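Local coordinates for protein calreticulin, putative,Calreticulin, putative (Trypanosoma cruzi, PDB 5HCF) that is a putative lectin-like chaperone of the parasite, probably binding both glycan and peptide portions of client proteins through its legume-lectin-type globular domain, at residues 31-36 with 252-257; 75-80 with 109-114; 148-151 with 157-160. One frame throughout, in Å; residues are numbered along the deposited sequence. Where two conformers were deposited one is given.

Contact 1. Residues 31-36 with 252-257; sequences GKFYAD and ADALKV
Next to Phe33 and Tyr34, which meet the helix at Ala254 and Leu255, Asp36 OD1 accepts two backbone N-H groups, those of Glu38 and Lys39, and so holds the turn that follows Asp36, on the way to strand 42-45. The contact itself is apolar. With CG of Phe33 placed between its backbone N and carbonyl carbon (chi1 73°), the ring swings out from the loop and lies against the helix. Leu255, with CG anti to N (chi1 177°), sends CD1 over one ring face, 4.0 Å from the centroid of Phe33 and 28° off the normal, a CH-pi contact. The same methyl is 3.6 Å from Phe33 CZ, and Leu255 CB comes equally near to Phe33 CE2. Farther back on the ring, Phe33 CD2 lies 4.1 Å from Ala254 CB and 3.7 Å from Leu255 N, so the benzyl group also presses on the helix backbone. Ala254 points its CB at the loop, 3.4 Å from Tyr34 O. The Tyr34 side chain itself turns away from the helix, with Gly31 O and Asp36 N in the plane of its ring at the edge. On the ring face of Phe33 opposite Leu255 sits the ammonium group of Lys76, a cation-pi partner, while Met258 of the same helix also touches Phe33. One aromatic ring is thereby clamped between a lysine of the sandwich and a late helix, the way the C-terminal helix is packed onto the legume-lectin-type beta-sandwich of this calreticulin.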
loop_
_atom_site.group_PDB
_atom_site.type_symbol
_atom_site.label_atom_id
_atom_site.label_comp_id
_atom_site.label_asym_id
_atom_site.label_seq_id
_atom_site.Cartn_x
_atom_site.Cartn_y
_atom_site.Cartn_z
ATOM N N GLY A 31 -7.734 -14.773 -11.418
ATOM C CA GLY A 31 -8.689 -13.882 -12.059
ATOM C C GLY A 31 -9.273 -14.427 -13.353
ATOM O O GLY A 31 -8.922 -15.529 -13.774
ATOM N N LYS A 32 -10.163 -13.661 -13.986
ATOM C CA LYS A 32 -10.748 -14.067 -15.269
ATOM C C LYS A 32 -9.726 -14.172 -16.396
ATOM O O LYS A 32 -9.824 -15.059 -17.243
ATOM C CB LYS A 32 -11.837 -13.093 -15.718
ATOM C CG LYS A 32 -13.024 -12.947 -14.796
ATOM C CD LYS A 32 -14.135 -12.218 -15.536
ATOM C CE LYS A 32 -13.637 -10.858 -16.018
ATOM N NZ LYS A 32 -14.718 -10.004 -16.576
ATOM N N PHE A 33 -8.758 -13.262 -16.413
ATOM C CA PHE A 33 -7.653 -13.345 -17.361
ATOM C C PHE A 33 -6.334 -13.139 -16.627
ATOM O O PHE A 33 -6.287 -12.459 -15.604
ATOM C CB PHE A 33 -7.811 -12.309 -18.479
ATOM C CG PHE A 33 -7.545 -10.902 -18.038
ATOM C CD1 PHE A 33 -8.515 -10.177 -17.372
ATOM C CD2 PHE A 33 -6.323 -10.304 -18.294
ATOM C CE1 PHE A 33 -8.271 -8.885 -16.963
ATOM C CE2 PHE A 33 -6.074 -9.008 -17.887
ATOM C CZ PHE A 33 -7.049 -8.299 -17.222
ATOM N N TYR A 34 -5.263 -13.726 -17.148
ATOM C CA TYR A 34 -3.990 -13.724 -16.440
ATOM C C TYR A 34 -2.807 -13.962 -17.374
ATOM O O TYR A 34 -2.936 -14.633 -18.400
ATOM C CB TYR A 34 -4.007 -14.791 -15.344
ATOM C CG TYR A 34 -4.631 -16.085 -15.808
ATOM C CD1 TYR A 34 -3.901 -16.994 -16.564
ATOM C CD2 TYR A 34 -5.953 -16.390 -15.513
ATOM C CE1 TYR A 34 -4.464 -18.173 -17.002
ATOM C CE2 TYR A 34 -6.526 -17.571 -15.951
ATOM C CZ TYR A 34 -5.775 -18.458 -16.695
ATOM O OH TYR A 34 -6.331 -19.637 -17.136
ATOM N N ALA A 35 -1.656 -13.404 -17.010
ATOM C CA ALA A 35 -0.417 -13.644 -17.741
ATOM C C ALA A 35 0.041 -15.094 -17.577
ATOM O O ALA A 35 0.572 -15.701 -18.508
ATOM C CB ALA A 35 0.670 -12.685 -17.276
ATOM N N ASP A 36 -0.176 -15.648 -16.389
ATOM C CA ASP A 36 0.246 -17.012 -16.092
ATOM C C ASP A 36 -0.683 -17.624 -15.046
ATOM O O ASP A 36 -0.929 -17.025 -14.005
ATOM C CB ASP A 36 1.700 -17.025 -15.611
ATOM C CG ASP A 36 2.220 -18.425 -15.350
ATOM O OD1 ASP A 36 1.822 -19.037 -14.336
ATOM O OD2 ASP A 36 3.034 -18.914 -16.162
ATOM N N ALA A 252 -0.932 -8.175 -20.731
ATOM C CA ALA A 252 -1.508 -7.262 -21.712
ATOM C C ALA A 252 -2.067 -8.015 -22.923
ATOM O O ALA A 252 -3.098 -7.633 -23.476
ATOM C CB ALA A 252 -0.470 -6.241 -22.150
ATOM N N ASP A 253 -1.385 -9.081 -23.331
ATOM C CA ASP A 253 -1.855 -9.908 -24.438
ATOM C C ASP A 253 -3.067 -10.733 -24.019
ATOM O O ASP A 253 -3.977 -10.978 -24.816
ATOM C CB ASP A 253 -0.739 -10.826 -24.945
ATOM C CG ASP A 253 0.379 -10.062 -25.632
ATOM O OD1 ASP A 253 0.201 -8.853 -25.900
ATOM O OD2 ASP A 253 1.436 -10.670 -25.903
ATOM N N ALA A 254 -3.077 -11.153 -22.759
ATOM C CA ALA A 254 -4.219 -11.870 -22.211
ATOM C C ALA A 254 -5.436 -10.951 -22.154
ATOM O O ALA A 254 -6.559 -11.374 -22.433
ATOM C CB ALA A 254 -3.895 -12.417 -20.834
ATOM N N LEU A 255 -5.200 -9.694 -21.786
ATOM C CA LEU A 255 -6.264 -8.695 -21.748
ATOM C C LEU A 255 -6.852 -8.422 -23.131
ATOM O O LEU A 255 -8.068 -8.300 -23.278
ATOM C CB LEU A 255 -5.755 -7.389 -21.137
ATOM C CG LEU A 255 -6.789 -6.258 -21.111
ATOM C CD1 LEU A 255 -8.004 -6.626 -20.263
ATOM C CD2 LEU A 255 -6.150 -4.971 -20.623
ATOM N N LYS A 256 -5.998 -8.337 -24.146
ATOM C CA LYS A 256 -6.487 -8.090 -25.497
ATOM C C LYS A 256 -7.301 -9.264 -26.009
ATOM O O LYS A 256 -8.268 -9.084 -26.746
ATOM C CB LYS A 256 -5.341 -7.807 -26.470
ATOM C CG LYS A 256 -5.829 -7.633 -27.911
ATOM C CD LYS A 256 -4.731 -7.171 -28.855
ATOM C CE LYS A 256 -5.219 -7.140 -30.306
ATOM N NZ LYS A 256 -6.341 -6.189 -30.552
ATOM N N VAL A 257 -6.897 -10.467 -25.622
ATOM C CA VAL A 257 -7.617 -11.662 -26.026
ATOM C C VAL A 257 -9.032 -11.655 -25.463
ATOM O O VAL A 257 -9.995 -11.917 -26.187
ATOM C CB VAL A 257 -6.896 -12.938 -25.568
ATOM C CG1 VAL A 257 -7.820 -14.140 -25.708
ATOM C CG2 VAL A 257 -5.615 -13.137 -26.373
#

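Contact 2. Residues 75-80 with 109-114; sequences VKHEQD and FGPDRC
Val75 and Pro111 bring the two segments nearest, with 8.2 Å between Val75 CA and Pro111 CA, a spacing that side chains rather than backbone bonds must bridge. Residues 75-76 lie on strand 69-76, whereas the chain carrying Pro111 has just turned a corner at Gly110. The phi of 146° at that glycine is a value few other residues adopt, and it lets strand 107-114 change direction before the proline. Val75 directs CG2 anti to its own carbonyl carbon, and this methyl meets the pyrrolidine ring obliquely, 4.0 Å from Pro111 CG and 4.2 Å from Pro111 CD. His77 approaches the same corner of the proline with its ring edge: NE2 is 4.3 Å from Pro111 CG, near the imidazole plane. The other ring nitrogen, His77 ND1, is hydrogen-bonded to Ser222 OG, which fixes the rotation of the imidazole. Here the two antiparallel sheets of the legume-lectin-type sandwich face one another: Val75 pairs by backbone bonds with His146 in one, Pro111 with Gly86 in the other, and the proline packs between them, touched also by Tyr148 and Phe139. Lys76 points the other way from Val75. Its extended side chain places NZ 2.9 Å from Glu78 OE1, a hydrogen-bonded salt bridge made through the anti lone pair of the carboxylate, whose second oxygen, OE2, accepts the backbone N-H of Lys32. Between the same two residues a weak turn bond runs from Glu78 N to Lys76 O at 3.4 Å. At the far end of the other segment, Cys114 is joined by a disulfide to Cys83 on the neighbouring strand 83-91.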
loop_
_atom_site.group_PDB
_atom_site.type_symbol
_atom_site.label_atom_id
_atom_site.label_comp_id
_atom_site.label_asym_id
_atom_site.label_seq_id
_atom_site.Cartn_x
_atom_site.Cartn_y
_atom_site.Cartn_z
ATOM N N VAL A 75 -1.912 -4.375 -7.020
ATOM C CA VAL A 75 -3.348 -4.647 -7.057
ATOM C C VAL A 75 -3.819 -4.687 -8.500
ATOM O O VAL A 75 -3.408 -3.863 -9.316
ATOM C CB VAL A 75 -4.169 -3.584 -6.315
ATOM C CG1 VAL A 75 -5.470 -4.187 -5.807
ATOM C CG2 VAL A 75 -3.371 -3.004 -5.186
ATOM N N LYS A 76 -4.694 -5.635 -8.810
ATOM C CA LYS A 76 -5.278 -5.706 -10.139
ATOM C C LYS A 76 -6.785 -5.539 -10.037
ATOM O O LYS A 76 -7.467 -6.378 -9.452
ATOM C CB LYS A 76 -4.926 -7.028 -10.823
ATOM C CG LYS A 76 -5.476 -7.151 -12.236
ATOM C CD LYS A 76 -5.460 -8.589 -12.743
ATOM C CE LYS A 76 -5.669 -8.634 -14.247
ATOM N NZ LYS A 76 -6.205 -9.943 -14.693
ATOM N N HIS A 77 -7.295 -4.440 -10.580
ATOM C CA HIS A 77 -8.731 -4.187 -10.609
ATOM C C HIS A 77 -9.314 -4.559 -11.970
ATOM O O HIS A 77 -9.647 -3.680 -12.766
ATOM C CB HIS A 77 -9.030 -2.717 -10.311
ATOM C CG HIS A 77 -8.553 -2.259 -8.967
ATOM N ND1 HIS A 77 -8.905 -2.888 -7.798
ATOM C CD2 HIS A 77 -7.755 -1.220 -8.620
ATOM C CE1 HIS A 77 -8.343 -2.257 -6.776
ATOM N NE2 HIS A 77 -7.641 -1.246 -7.249
ATOM N N GLU A 78 -9.442 -5.857 -12.230
ATOM C CA GLU A 78 -9.903 -6.346 -13.530
ATOM C C GLU A 78 -11.420 -6.265 -13.695
ATOM O O GLU A 78 -11.947 -6.467 -14.790
ATOM C CB GLU A 78 -9.442 -7.795 -13.740
ATOM C CG GLU A 78 -9.796 -8.736 -12.596
ATOM C CD GLU A 78 -9.736 -10.205 -12.994
ATOM O OE1 GLU A 78 -8.822 -10.582 -13.758
ATOM O OE2 GLU A 78 -10.598 -10.984 -12.535
ATOM N N GLN A 79 -12.111 -5.943 -12.608
ATOM C CA GLN A 79 -13.570 -6.008 -12.569
ATOM C C GLN A 79 -14.318 -4.785 -13.111
ATOM O O GLN A 79 -15.548 -4.804 -13.166
ATOM C CB GLN A 79 -14.034 -6.283 -11.137
ATOM C CG GLN A 79 -13.798 -5.147 -10.175
ATOM C CD GLN A 79 -12.489 -5.302 -9.425
ATOM O OE1 GLN A 79 -11.489 -5.754 -9.983
ATOM N NE2 GLN A 79 -12.492 -4.938 -8.150
ATOM N N ASP A 80 -13.595 -3.736 -13.503
ATOM C CA ASP A 80 -14.206 -2.433 -13.801
ATOM C C ASP A 80 -14.619 -1.781 -12.499
ATOM O O ASP A 80 -15.800 -1.664 -12.185
ATOM C CB ASP A 80 -15.417 -2.551 -14.737
ATOM C CG ASP A 80 -15.022 -2.771 -16.181
ATOM O OD1 ASP A 80 -14.023 -2.161 -16.620
ATOM O OD2 ASP A 80 -15.719 -3.543 -16.880
ATOM N N PHE A 109 -1.206 2.689 2.585
ATOM C CA PHE A 109 -0.565 2.897 1.290
ATOM C C PHE A 109 -1.228 2.101 0.166
ATOM O O PHE A 109 -1.369 0.882 0.261
ATOM C CB PHE A 109 0.920 2.525 1.419
ATOM C CG PHE A 109 1.685 2.580 0.130
ATOM C CD1 PHE A 109 1.686 3.722 -0.649
ATOM C CD2 PHE A 109 2.419 1.479 -0.296
ATOM C CE1 PHE A 109 2.392 3.762 -1.833
ATOM C CE2 PHE A 109 3.129 1.513 -1.475
ATOM C CZ PHE A 109 3.117 2.657 -2.245
ATOM N N GLY A 110 -1.643 2.797 -0.892
ATOM C CA GLY A 110 -2.184 2.136 -2.067
ATOM C C GLY A 110 -3.284 2.918 -2.762
ATOM O O GLY A 110 -3.698 3.974 -2.281
ATOM N N PRO A 111 -3.771 2.399 -3.901
ATOM C CA PRO A 111 -4.799 3.066 -4.708
ATOM C C PRO A 111 -6.176 3.051 -4.054
ATOM O O PRO A 111 -6.522 2.094 -3.361
ATOM C CB PRO A 111 -4.803 2.251 -6.005
ATOM C CG PRO A 111 -4.368 0.892 -5.578
ATOM C CD PRO A 111 -3.323 1.139 -4.523
ATOM N N ASP A 112 -6.953 4.106 -4.284
ATOM C CA ASP A 112 -8.312 4.192 -3.760
ATOM C C ASP A 112 -9.154 5.008 -4.729
ATOM O O ASP A 112 -8.735 6.063 -5.193
ATOM C CB ASP A 112 -8.329 4.817 -2.361
ATOM C CG ASP A 112 -9.698 4.736 -1.699
ATOM O OD1 ASP A 112 -10.560 3.966 -2.179
ATOM O OD2 ASP A 112 -9.911 5.441 -0.692
ATOM N N ARG A 113 -10.335 4.501 -5.058
ATOM C CA ARG A 113 -11.202 5.181 -6.011
ATOM C C ARG A 113 -12.683 4.996 -5.693
ATOM O O ARG A 113 -13.116 3.924 -5.249
ATOM C CB ARG A 113 -10.904 4.676 -7.427
ATOM C CG ARG A 113 -11.855 5.178 -8.503
ATOM C CD ARG A 113 -12.537 4.018 -9.216
ATOM N NE ARG A 113 -11.623 3.284 -10.092
ATOM C CZ ARG A 113 -11.656 3.324 -11.422
ATOM N NH1 ARG A 113 -12.565 4.065 -12.049
ATOM N NH2 ARG A 113 -10.785 2.613 -12.131
ATOM N N CYS A 114 -13.455 6.052 -5.929
ATOM C CA CYS A 114 -14.898 6.022 -5.755
ATOM C C CYS A 114 -15.507 7.148 -6.584
ATOM O O CYS A 114 -15.387 8.323 -6.235
ATOM C CB CYS A 114 -15.272 6.159 -4.279
ATOM S SG CYS A 114 -16.953 5.644 -3.882
#

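Contact 3. Residues 148-151 with 157-160; sequences YTLH and SYEF
Different first torsions, Tyr148 CG anti to the carbonyl carbon (-54°) and Phe160 CG anti to the backbone N (164°), point these two side chains the same way and set them side by side although their residues stand on different strands. The rings meet at their edges, each near the other's plane, with Tyr148 CD2 3.9 Å from Phe160 CZ. The same torsion of Phe160 brings CD1 to 3.4 Å from Thr149 O. Strands 145-152 and 157-162 form a beta hairpin within one sheet of the sandwich, and their axes here run antiparallel at 169°. His151 and Glu159 are its hydrogen-bonded pair: His151 N gives to Glu159 O at 2.9 Å, nearly straight, and Glu159 N returns to His151 O at 3.0 Å with more bend. The carbonyl of His151 also receives a CA-H...O contact from Tyr158 CA. Leu150 and Phe160, the neighbouring non-hydrogen-bonded pair, face the opposing sheet, where Leu150 packs on Leu107 and Ile122 and Phe160 on Val120; Leu150 CD1 lies 3.6 Å from Glu159 O. The Tyr158 hydroxyl is shared between Asp175 OD2 and Trp133 NE1. On the other face, His151 NE2 bonds to Ser68 OG and Glu159 OE2 to Ser166 OG.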
loop_
_atom_site.group_PDB
_atom_site.type_symbol
_atom_site.label_atom_id
_atom_site.label_comp_id
_atom_site.label_asym_id
_atom_site.label_seq_id
_atom_site.Cartn_x
_atom_site.Cartn_y
_atom_site.Cartn_z
ATOM N N TYR A 148 2.679 -0.656 -6.557
ATOM C CA TYR A 148 2.885 0.554 -5.774
ATOM C C TYR A 148 4.027 0.346 -4.793
ATOM O O TYR A 148 3.967 -0.524 -3.927
ATOM C CB TYR A 148 1.599 0.950 -5.051
ATOM C CG TYR A 148 0.426 1.085 -5.997
ATOM C CD1 TYR A 148 -0.305 -0.030 -6.391
ATOM C CD2 TYR A 148 0.060 2.324 -6.513
ATOM C CE1 TYR A 148 -1.370 0.085 -7.259
ATOM C CE2 TYR A 148 -1.003 2.449 -7.381
ATOM C CZ TYR A 148 -1.714 1.327 -7.754
ATOM O OH TYR A 148 -2.776 1.442 -8.620
ATOM N N THR A 149 5.073 1.150 -4.947
ATOM C CA THR A 149 6.287 0.996 -4.157
ATOM C C THR A 149 6.644 2.297 -3.458
ATOM O O THR A 149 6.604 3.367 -4.064
ATOM C CB THR A 149 7.480 0.553 -5.035
ATOM O OG1 THR A 149 7.130 -0.624 -5.775
ATOM C CG2 THR A 149 8.691 0.262 -4.174
ATOM N N LEU A 150 6.987 2.201 -2.178
ATOM C CA LEU A 150 7.331 3.375 -1.384
ATOM C C LEU A 150 8.690 3.216 -0.726
ATOM O O LEU A 150 8.955 2.220 -0.048
ATOM C CB LEU A 150 6.277 3.638 -0.307
ATOM C CG LEU A 150 6.558 4.861 0.570
ATOM C CD1 LEU A 150 6.685 6.105 -0.294
ATOM C CD2 LEU A 150 5.498 5.047 1.631
ATOM N N HIS A 151 9.551 4.204 -0.934
ATOM C CA HIS A 151 10.832 4.259 -0.254
ATOM C C HIS A 151 10.826 5.381 0.769
ATOM O O HIS A 151 10.708 6.554 0.407
ATOM C CB HIS A 151 11.973 4.462 -1.251
ATOM C CG HIS A 151 13.325 4.545 -0.612
ATOM N ND1 HIS A 151 14.405 5.155 -1.226
ATOM C CD2 HIS A 151 13.779 4.109 0.586
ATOM C CE1 HIS A 151 15.457 5.083 -0.438
ATOM N NE2 HIS A 151 15.107 4.450 0.670
ATOM N N SER A 157 13.809 11.794 3.335
ATOM C CA SER A 157 13.279 11.888 1.975
ATOM C C SER A 157 12.420 10.660 1.674
ATOM O O SER A 157 12.375 9.714 2.463
ATOM C CB SER A 157 14.400 12.018 0.938
ATOM O OG SER A 157 15.336 10.960 1.028
ATOM N N TYR A 158 11.709 10.695 0.552
ATOM C CA TYR A 158 10.894 9.563 0.128
ATOM C C TYR A 158 10.782 9.506 -1.392
ATOM O O TYR A 158 11.075 10.480 -2.091
ATOM C CB TYR A 158 9.500 9.636 0.742
ATOM C CG TYR A 158 8.597 10.635 0.057
ATOM C CD1 TYR A 158 8.704 11.994 0.327
ATOM C CD2 TYR A 158 7.646 10.223 -0.869
ATOM C CE1 TYR A 158 7.880 12.915 -0.298
ATOM C CE2 TYR A 158 6.823 11.134 -1.498
ATOM C CZ TYR A 158 6.944 12.478 -1.209
ATOM O OH TYR A 158 6.126 13.392 -1.835
ATOM N N GLU A 159 10.364 8.357 -1.905
ATOM C CA GLU A 159 10.110 8.232 -3.325
ATOM C C GLU A 159 9.017 7.203 -3.580
ATOM O O GLU A 159 9.043 6.103 -3.026
ATOM C CB GLU A 159 11.395 7.859 -4.066
ATOM C CG GLU A 159 11.297 7.977 -5.584
ATOM C CD GLU A 159 12.654 7.969 -6.252
ATOM O OE1 GLU A 159 13.661 7.731 -5.548
ATOM O OE2 GLU A 159 12.718 8.209 -7.476
ATOM N N PHE A 160 8.061 7.566 -4.432
ATOM C CA PHE A 160 6.943 6.688 -4.754
ATOM C C PHE A 160 7.033 6.194 -6.196
ATOM O O PHE A 160 7.168 6.986 -7.129
ATOM C CB PHE A 160 5.613 7.409 -4.529
ATOM C CG PHE A 160 4.445 6.732 -5.182
ATOM C CD1 PHE A 160 4.068 5.454 -4.805
ATOM C CD2 PHE A 160 3.732 7.366 -6.188
ATOM C CE1 PHE A 160 2.999 4.824 -5.411
ATOM C CE2 PHE A 160 2.659 6.741 -6.797
ATOM C CZ PHE A 160 2.295 5.467 -6.409
#

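In the fold
Contact 1 joins the loop after strand 26-29 to the late helix 248-260, and the long chain excursion it closes contains contacts 2 and 3, which follow one another in series. Centres of contacts 1 and 2 are about 17 Å apart, and the two are coupled directly through Phe33 with Glu78 and Lys76. Contact 2 bridges the two sheets of the sandwich; contact 3, about 19 Å from it between centres, lies in one of them, where strands 69-76 and 145-152 are neighbours, and Phe109 and Pro111 touch its Tyr148. Contacts 1 and 3 stay about 14 Å apart at their nearest atoms. Packing thus runs continuously from the hairpin through the sandwich interior to the C-terminal helix.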